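Malonyl CoA reductase (malonate semialdehyde-forming) (Sulfolobus tokodaii, PDB 2EP5) probably reduces malonyl-CoA to malonate semialdehyde (3-oxopropanoate) with NADPH, as a member of the aspartate-semialdehyde dehydrogenase family. Local coordinates at residues I5-G17 with D74-P86. Residues are numbered along the deposited sequence; the frame is centred on the assembly and turned at random.
Sequences IKVSLLGSTGMVG and DHKDVDVVLSALP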
loop_
_atom_site.group_PDB
_atom_site.type_symbol
_atom_site.label_atom_id
_atom_site.label_comp_id
_atom_site.label_asym_id
_atom_site.label_seq_id
_atom_site.Cartn_x
_atom_site.Cartn_y
_atom_site.Cartn_z
ATOM N N ILE A 5 -6.150 26.410 33.578
ATOM C CA ILE A 5 -5.867 27.508 32.664
ATOM C C ILE A 5 -6.797 27.232 31.487
ATOM O O ILE A 5 -6.698 26.189 30.836
ATOM C CB ILE A 5 -4.398 27.494 32.172
ATOM C CG1 ILE A 5 -3.458 27.908 33.301
ATOM C CG2 ILE A 5 -4.222 28.450 31.009
ATOM C CD1 ILE A 5 -3.438 26.959 34.471
ATOM N N LYS A 6 -7.713 28.158 31.229
ATOM C CA LYS A 6 -8.675 27.996 30.146
ATOM C C LYS A 6 -8.095 28.290 28.769
ATOM O O LYS A 6 -7.534 29.358 28.534
ATOM C CB LYS A 6 -9.888 28.884 30.417
ATOM C CG LYS A 6 -10.653 28.461 31.661
ATOM C CD LYS A 6 -11.832 29.369 31.946
ATOM C CE LYS A 6 -12.744 28.746 32.995
ATOM N NZ LYS A 6 -12.004 28.299 34.217
ATOM N N VAL A 7 -8.234 27.335 27.857
ATOM C CA VAL A 7 -7.710 27.504 26.507
ATOM C C VAL A 7 -8.752 27.276 25.412
ATOM O O VAL A 7 -9.774 26.620 25.626
ATOM C CB VAL A 7 -6.520 26.543 26.252
ATOM C CG1 VAL A 7 -5.459 26.731 27.336
ATOM C CG2 VAL A 7 -7.008 25.089 26.208
ATOM N N SER A 8 -8.498 27.846 24.242
ATOM C CA SER A 8 -9.384 27.657 23.101
ATOM C C SER A 8 -8.497 27.078 21.999
ATOM O O SER A 8 -7.274 27.178 22.075
ATOM C CB SER A 8 -9.992 28.985 22.653
ATOM O OG SER A 8 -9.027 29.816 22.052
ATOM N N LEU A 9 -9.105 26.474 20.985
ATOM C CA LEU A 9 -8.340 25.869 19.899
ATOM C C LEU A 9 -8.841 26.253 18.509
ATOM O O LEU A 9 -9.992 25.978 18.158
ATOM C CB LEU A 9 -8.358 24.345 20.046
ATOM C CG LEU A 9 -7.613 23.516 18.989
ATOM C CD1 LEU A 9 -6.117 23.817 19.047
ATOM C CD2 LEU A 9 -7.873 22.026 19.222
ATOM N N LEU A 10 -7.972 26.897 17.730
ATOM C CA LEU A 10 -8.288 27.299 16.360
ATOM C C LEU A 10 -7.901 26.152 15.417
ATOM O O LEU A 10 -6.880 25.501 15.617
ATOM C CB LEU A 10 -7.515 28.566 15.988
ATOM C CG LEU A 10 -8.100 29.948 16.343
ATOM C CD1 LEU A 10 -8.757 29.945 17.722
ATOM C CD2 LEU A 10 -6.988 30.971 16.277
ATOM N N GLY A 11 -8.717 25.907 14.394
ATOM C CA GLY A 11 -8.429 24.820 13.477
ATOM C C GLY A 11 -8.376 23.517 14.259
ATOM O O GLY A 11 -7.360 22.824 14.261
ATOM N N SER A 12 -9.483 23.196 14.928
ATOM C CA SER A 12 -9.598 22.001 15.759
ATOM C C SER A 12 -10.128 20.791 15.002
ATOM O O SER A 12 -10.167 19.686 15.533
ATOM C CB SER A 12 -10.537 22.285 16.931
ATOM O OG SER A 12 -11.850 22.571 16.467
ATOM N N THR A 13 -10.530 21.014 13.759
ATOM C CA THR A 13 -11.101 19.972 12.910
ATOM C C THR A 13 -10.088 19.127 12.130
ATOM O O THR A 13 -10.358 17.967 11.814
ATOM C CB THR A 13 -12.121 20.624 11.943
ATOM O OG1 THR A 13 -13.367 20.795 12.627
ATOM C CG2 THR A 13 -12.323 19.801 10.706
ATOM N N GLY A 14 -8.930 19.696 11.820
ATOM C CA GLY A 14 -7.930 18.950 11.074
ATOM C C GLY A 14 -7.263 17.849 11.878
ATOM O O GLY A 14 -7.656 17.579 13.014
ATOM N N MET A 15 -6.247 17.213 11.296
ATOM C CA MET A 15 -5.535 16.141 11.983
ATOM C C MET A 15 -4.817 16.635 13.231
ATOM O O MET A 15 -4.962 16.048 14.302
ATOM C CB MET A 15 -4.521 15.469 11.054
ATOM C CG MET A 15 -5.136 14.493 10.069
ATOM S SD MET A 15 -3.890 13.535 9.161
ATOM C CE MET A 15 -3.548 12.234 10.346
ATOM N N VAL A 16 -4.033 17.703 13.096
ATOM C CA VAL A 16 -3.313 18.246 14.247
ATOM C C VAL A 16 -4.311 18.709 15.302
ATOM O O VAL A 16 -4.089 18.541 16.503
ATOM C CB VAL A 16 -2.399 19.422 13.842
ATOM C CG1 VAL A 16 -1.906 20.157 15.088
ATOM C CG2 VAL A 16 -1.216 18.894 13.032
ATOM N N GLY A 17 -5.422 19.268 14.842
ATOM C CA GLY A 17 -6.452 19.724 15.758
ATOM C C GLY A 17 -7.038 18.588 16.575
ATOM O O GLY A 17 -7.188 18.705 17.792
ATOM N N ASP A 74 -15.170 35.996 20.501
ATOM C CA ASP A 74 -15.421 34.635 20.973
ATOM C C ASP A 74 -14.317 34.033 21.836
ATOM O O ASP A 74 -14.428 32.891 22.273
ATOM C CB ASP A 74 -15.686 33.699 19.793
ATOM C CG ASP A 74 -17.046 33.915 19.172
ATOM O OD1 ASP A 74 -18.027 34.068 19.931
ATOM O OD2 ASP A 74 -17.137 33.915 17.927
ATOM N N HIS A 75 -13.257 34.788 22.091
ATOM C CA HIS A 75 -12.167 34.260 22.899
ATOM C C HIS A 75 -11.738 35.194 24.020
ATOM O O HIS A 75 -10.636 35.070 24.555
ATOM C CB HIS A 75 -10.965 33.943 22.009
ATOM C CG HIS A 75 -11.255 32.935 20.940
ATOM N ND1 HIS A 75 -11.943 33.247 19.786
ATOM C CD2 HIS A 75 -10.977 31.612 20.867
ATOM C CE1 HIS A 75 -12.077 32.159 19.049
ATOM N NE2 HIS A 75 -11.499 31.153 19.683
ATOM N N LYS A 76 -12.621 36.116 24.387
ATOM C CA LYS A 76 -12.326 37.080 25.436
ATOM C C LYS A 76 -12.066 36.450 26.804
ATOM O O LYS A 76 -11.155 36.877 27.522
ATOM C CB LYS A 76 -13.463 38.105 25.537
ATOM C CG LYS A 76 -13.666 38.913 24.259
ATOM C CD LYS A 76 -14.722 40.007 24.417
ATOM C CE LYS A 76 -14.184 41.222 25.169
ATOM N NZ LYS A 76 -13.761 40.915 26.567
ATOM N N ASP A 77 -12.848 35.436 27.168
ATOM C CA ASP A 77 -12.657 34.800 28.466
ATOM C C ASP A 77 -11.562 33.732 28.493
ATOM O O ASP A 77 -11.268 33.177 29.552
ATOM C CB ASP A 77 -13.968 34.188 28.971
ATOM C CG ASP A 77 -14.578 33.211 27.987
ATOM O OD1 ASP A 77 -13.821 32.477 27.316
ATOM O OD2 ASP A 77 -15.823 33.164 27.897
ATOM N N VAL A 78 -10.950 33.447 27.346
ATOM C CA VAL A 78 -9.905 32.429 27.309
ATOM C C VAL A 78 -8.563 32.960 27.801
ATOM O O VAL A 78 -8.196 34.097 27.523
ATOM C CB VAL A 78 -9.711 31.860 25.882
ATOM C CG1 VAL A 78 -8.709 30.722 25.916
ATOM C CG2 VAL A 78 -11.042 31.376 25.323
ATOM N N ASP A 79 -7.839 32.124 28.539
ATOM C CA ASP A 79 -6.536 32.499 29.061
ATOM C C ASP A 79 -5.483 32.475 27.963
ATOM O O ASP A 79 -4.641 33.367 27.886
ATOM C CB ASP A 79 -6.116 31.554 30.189
ATOM C CG ASP A 79 -6.818 31.860 31.499
ATOM O OD1 ASP A 79 -6.702 33.010 31.983
ATOM O OD2 ASP A 79 -7.479 30.952 32.045
ATOM N N VAL A 80 -5.531 31.446 27.120
ATOM C CA VAL A 80 -4.583 31.306 26.020
ATOM C C VAL A 80 -5.269 30.703 24.803
ATOM O O VAL A 80 -6.089 29.795 24.923
ATOM C CB VAL A 80 -3.399 30.391 26.407
ATOM C CG1 VAL A 80 -2.437 30.249 25.229
ATOM C CG2 VAL A 80 -2.682 30.957 27.615
ATOM N N VAL A 81 -4.946 31.220 23.630
ATOM C CA VAL A 81 -5.525 30.702 22.405
ATOM C C VAL A 81 -4.466 29.871 21.703
ATOM O O VAL A 81 -3.366 30.357 21.437
ATOM C CB VAL A 81 -5.953 31.823 21.459
ATOM C CG1 VAL A 81 -6.607 31.225 20.223
ATOM C CG2 VAL A 81 -6.911 32.762 22.163
ATOM N N LEU A 82 -4.790 28.608 21.439
ATOM C CA LEU A 82 -3.874 27.715 20.741
ATOM C C LEU A 82 -4.369 27.664 19.302
ATOM O O LEU A 82 -5.569 27.750 19.054
ATOM C CB LEU A 82 -3.902 26.317 21.359
ATOM C CG LEU A 82 -3.762 26.220 22.879
ATOM C CD1 LEU A 82 -3.513 24.771 23.233
ATOM C CD2 LEU A 82 -2.619 27.083 23.388
ATOM N N SER A 83 -3.453 27.521 18.353
ATOM C CA SER A 83 -3.840 27.510 16.951
ATOM C C SER A 83 -3.208 26.414 16.108
ATOM O O SER A 83 -1.997 26.177 16.162
ATOM C CB SER A 83 -3.519 28.869 16.321
ATOM O OG SER A 83 -3.950 28.919 14.971
ATOM N N ALA A 84 -4.055 25.757 15.321
ATOM C CA ALA A 84 -3.629 24.702 14.417
ATOM C C ALA A 84 -4.217 25.039 13.055
ATOM O O ALA A 84 -4.408 24.168 12.215
ATOM C CB ALA A 84 -4.145 23.355 14.893
ATOM N N LEU A 85 -4.511 26.322 12.856
ATOM C CA LEU A 85 -5.075 26.806 11.599
ATOM C C LEU A 85 -4.187 26.509 10.394
ATOM O O LEU A 85 -2.962 26.395 10.513
ATOM C CB LEU A 85 -5.284 28.316 11.670
ATOM C CG LEU A 85 -6.327 28.863 12.635
ATOM C CD1 LEU A 85 -6.047 30.352 12.887
ATOM C CD2 LEU A 85 -7.730 28.643 12.064
ATOM N N PRO A 86 -4.798 26.356 9.212
ATOM C CA PRO A 86 -3.926 26.088 8.065
ATOM C C PRO A 86 -3.076 27.337 7.775
ATOM O O PRO A 86 -3.496 28.471 8.033
ATOM C CB PRO A 86 -4.910 25.735 6.940
ATOM C CG PRO A 86 -6.226 26.329 7.382
ATOM C CD PRO A 86 -6.217 26.126 8.879
#
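S8 N donates to V80 O, L82 N to S8 O (2.9 Å), and L10 N to L82 O in a nearly straight bond (168°), joining strands 5-10 and 80-83, parallel neighbours at the centre of the Rossmann-type sheet of the NAD(P)-binding domain. Just beyond the strand, A84 N closes the series on L10 O. At the start, K6 O accepts from both D79 N and V80 N; with CG anti to its own carbonyl carbon (chi1 -77°), D79 brings OD2 back to K6 N, received on the anti lone pair at 2.9 Å. V7 CG1 lies against V80 CB, and L9 CD1 reaches L82 CB at 4.1 Å. On the other face, L10 CD1 meets V81 CG1 at 3.5 Å, and L10 CD2 lies 3.6 Å from L85 CD1, beneath helix 87-99. Cutting L85 back to an alanine would probably open a gap beside CD2 of L10. G11 starts the glycine-containing turn into helix 15-24, where V16 CG1 touches A84 CB, V16 lying about 7 Å, side chain to side chain, from the predicted nucleophile C151. H75, its ND1 bonded to N71 O, turns its ring edge to S8: OG, buried like H75 NE2 without a hydrogen-bonding partner in the model, sits 2.9 Å from H75 CD2.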